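Local coordinates for ESX-1 secretion system protein EccA1 (Mycobacterium tuberculosis, PDB 4F3V) that probably hydrolyses ATP and may power the export of virulence factors through the ESX-1 type VII secretion system, this fragment being its N-terminal tetratricopeptide-repeat domain, at residues A138-K141 against A142-Y145. Sequence-based numbering, arbitrary orientation.
Sequences AWMK and AVVY
W139 and V143, one turn apart on helix 134-147, make the tight side of this local contact. CG2 of V143 lies above the indole plane, offset toward the rim, 3.6 Å from NE1 and 3.8 Å from CE2 of W139. A chi1 of 172° sets CG of W139 beside its own carbonyl carbon, and the indole ends up against that methyl. The NE1 hydrogen goes to the carbonyl O of I87, so the buried ring has its one polar atom satisfied; A172 and A176 of helix 167-183 pack on it too. M140 runs alongside V143, its chain bent at both chi2 and chi3, and brings CE to 4.2 Å from CB of V143.

K141 and Y145 form the looser, partly exposed side. The tyrosine ring does pack on the lysine's backbone, Y145 CD2 lying 3.3 Å from K141 O; the looseness is at the side-chain ends, joined by a water that accepts from K141 NZ at 3.0 Å and is also hydrogen-bonded to Y145 OH. The lysine, extended beyond CG, also makes a salt bridge with E126. Both pairs are tied by i to i+4 backbone bonds, Y145 N to K141 O being the straightest of the four (2.8 Å, 171°). The chemistry is thus divided: buried apolar packing with a satisfied indole N-H on one side, and on the other an ammonium group, probably stabilised in its charged form by E126, that shares water with a phenol.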
ATOM      1  N   ALA A 138     -10.380  -4.816   4.014  1.00 19.70           N
ATOM      2  CA  ALA A 138      -9.922  -6.158   3.632  1.00 19.03           C
ATOM      3  C   ALA A 138      -8.675  -6.064   2.784  1.00 18.26           C
ATOM      4  O   ALA A 138      -7.704  -6.786   3.026  1.00 16.44           O
ATOM      5  CB  ALA A 138     -11.003  -6.952   2.915  1.00 20.14           C
ATOM      6  N   TRP A 139      -8.691  -5.142   1.813  1.00 17.82           N
ATOM      7  CA  TRP A 139      -7.506  -4.905   0.975  1.00 17.74           C
ATOM      8  C   TRP A 139      -6.312  -4.525   1.820  1.00 17.20           C
ATOM      9  O   TRP A 139      -5.213  -5.099   1.656  1.00 16.80           O
ATOM     10  CB  TRP A 139      -7.766  -3.845  -0.104  1.00 17.68           C
ATOM     11  CG  TRP A 139      -6.478  -3.512  -0.805  1.00 17.90           C
ATOM     12  CD1 TRP A 139      -5.706  -2.377  -0.659  1.00 17.57           C
ATOM     13  CD2 TRP A 139      -5.686  -4.416  -1.659  1.00 17.92           C
ATOM     14  NE1 TRP A 139      -4.543  -2.479  -1.403  1.00 17.88           N
ATOM     15  CE2 TRP A 139      -4.487  -3.678  -2.032  1.00 18.20           C
ATOM     16  CE3 TRP A 139      -5.877  -5.698  -2.172  1.00 18.43           C
ATOM     17  CZ2 TRP A 139      -3.522  -4.221  -2.863  1.00 18.34           C
ATOM     18  CZ3 TRP A 139      -4.903  -6.225  -3.022  1.00 18.80           C
ATOM     19  CH2 TRP A 139      -3.749  -5.507  -3.344  1.00 18.88           C
ATOM     20  N   MET A 140      -6.489  -3.570   2.741  1.00 16.84           N
ATOM     21  CA  MET A 140      -5.366  -3.176   3.606  1.00 16.62           C
ATOM     22  C   MET A 140      -4.867  -4.312   4.508  1.00 16.34           C
ATOM     23  O   MET A 140      -3.665  -4.446   4.738  1.00 15.77           O
ATOM     24  CB  MET A 140      -5.694  -1.960   4.456  1.00 16.92           C
ATOM     25  CG  MET A 140      -5.982  -0.701   3.657  1.00 18.02           C
ATOM     26  SD  MET A 140      -4.833  -0.350   2.310  1.00 20.53           S
ATOM     27  CE  MET A 140      -3.214  -0.362   3.090  1.00 18.74           C
ATOM     28  N   LYS A 141      -5.766  -5.150   4.991  1.00 16.31           N
ATOM     29  CA  LYS A 141      -5.335  -6.325   5.742  1.00 16.95           C
ATOM     30  C   LYS A 141      -4.489  -7.276   4.888  1.00 16.39           C
ATOM     31  O   LYS A 141      -3.515  -7.830   5.371  1.00 16.58           O
ATOM     32  CB  LYS A 141      -6.516  -7.038   6.382  1.00 17.41           C
ATOM     33  CG  LYS A 141      -7.123  -6.238   7.521  1.00 18.01           C
ATOM     34  CD  LYS A 141      -8.175  -7.050   8.270  1.00 19.14           C
ATOM     35  CE  LYS A 141      -8.743  -6.298   9.462  1.00 20.08           C
ATOM     36  NZ  LYS A 141      -9.601  -7.197  10.318  1.00 20.60           N
ATOM     37  N   ALA A 142      -4.869  -7.447   3.627  1.00 15.99           N
ATOM     38  CA  ALA A 142      -4.114  -8.226   2.656  1.00 15.78           C
ATOM     39  C   ALA A 142      -2.704  -7.642   2.478  1.00 15.38           C
ATOM     40  O   ALA A 142      -1.711  -8.379   2.403  1.00 15.66           O
ATOM     41  CB  ALA A 142      -4.866  -8.278   1.326  1.00 16.06           C
ATOM     42  N   VAL A 143      -2.611  -6.314   2.494  1.00 14.76           N
ATOM     43  CA  VAL A 143      -1.326  -5.627   2.463  1.00 14.32           C
ATOM     44  C   VAL A 143      -0.486  -5.921   3.719  1.00 14.08           C
ATOM     45  O   VAL A 143       0.686  -6.259   3.618  1.00 13.99           O
ATOM     46  CB  VAL A 143      -1.476  -4.085   2.275  1.00 13.92           C
ATOM     47  CG1 VAL A 143      -0.173  -3.385   2.589  1.00 13.55           C
ATOM     48  CG2 VAL A 143      -1.969  -3.730   0.861  1.00 14.01           C
ATOM     49  N   VAL A 144      -1.095  -5.794   4.900  1.00 13.90           N
ATOM     50  CA  VAL A 144      -0.404  -6.007   6.155  1.00 13.95           C
ATOM     51  C   VAL A 144       0.036  -7.470   6.315  1.00 14.44           C
ATOM     52  O   VAL A 144       1.217  -7.762   6.636  1.00 14.16           O
ATOM     53  CB  VAL A 144      -1.270  -5.564   7.355  1.00 14.28           C
ATOM     54  CG1 VAL A 144      -0.578  -5.854   8.709  1.00 13.94           C
ATOM     55  CG2 VAL A 144      -1.635  -4.095   7.217  1.00 13.62           C
ATOM     56  N   TYR A 145      -0.901  -8.389   6.085  1.00 14.58           N
ATOM     57  CA  TYR A 145      -0.611  -9.817   6.191  1.00 14.95           C
ATOM     58  C   TYR A 145       0.456 -10.223   5.143  1.00 14.92           C
ATOM     59  O   TYR A 145       1.350 -11.023   5.437  1.00 15.19           O
ATOM     60  CB  TYR A 145      -1.899 -10.660   6.015  1.00 15.09           C
ATOM     61  CG  TYR A 145      -2.842 -10.669   7.217  1.00 15.74           C
ATOM     62  CD1 TYR A 145      -2.371 -10.878   8.523  1.00 16.07           C
ATOM     63  CD2 TYR A 145      -4.210 -10.545   7.040  1.00 16.58           C
ATOM     64  CE1 TYR A 145      -3.229 -10.884   9.612  1.00 16.80           C
ATOM     65  CE2 TYR A 145      -5.080 -10.581   8.112  1.00 16.77           C
ATOM     66  CZ  TYR A 145      -4.594 -10.770   9.389  1.00 17.14           C
ATOM     67  OH  TYR A 145      -5.491 -10.777  10.405  1.00 17.61           O
TER
HETATM   68  O   HOH W   1      -8.157  -9.658  11.188  1.00 32.23           O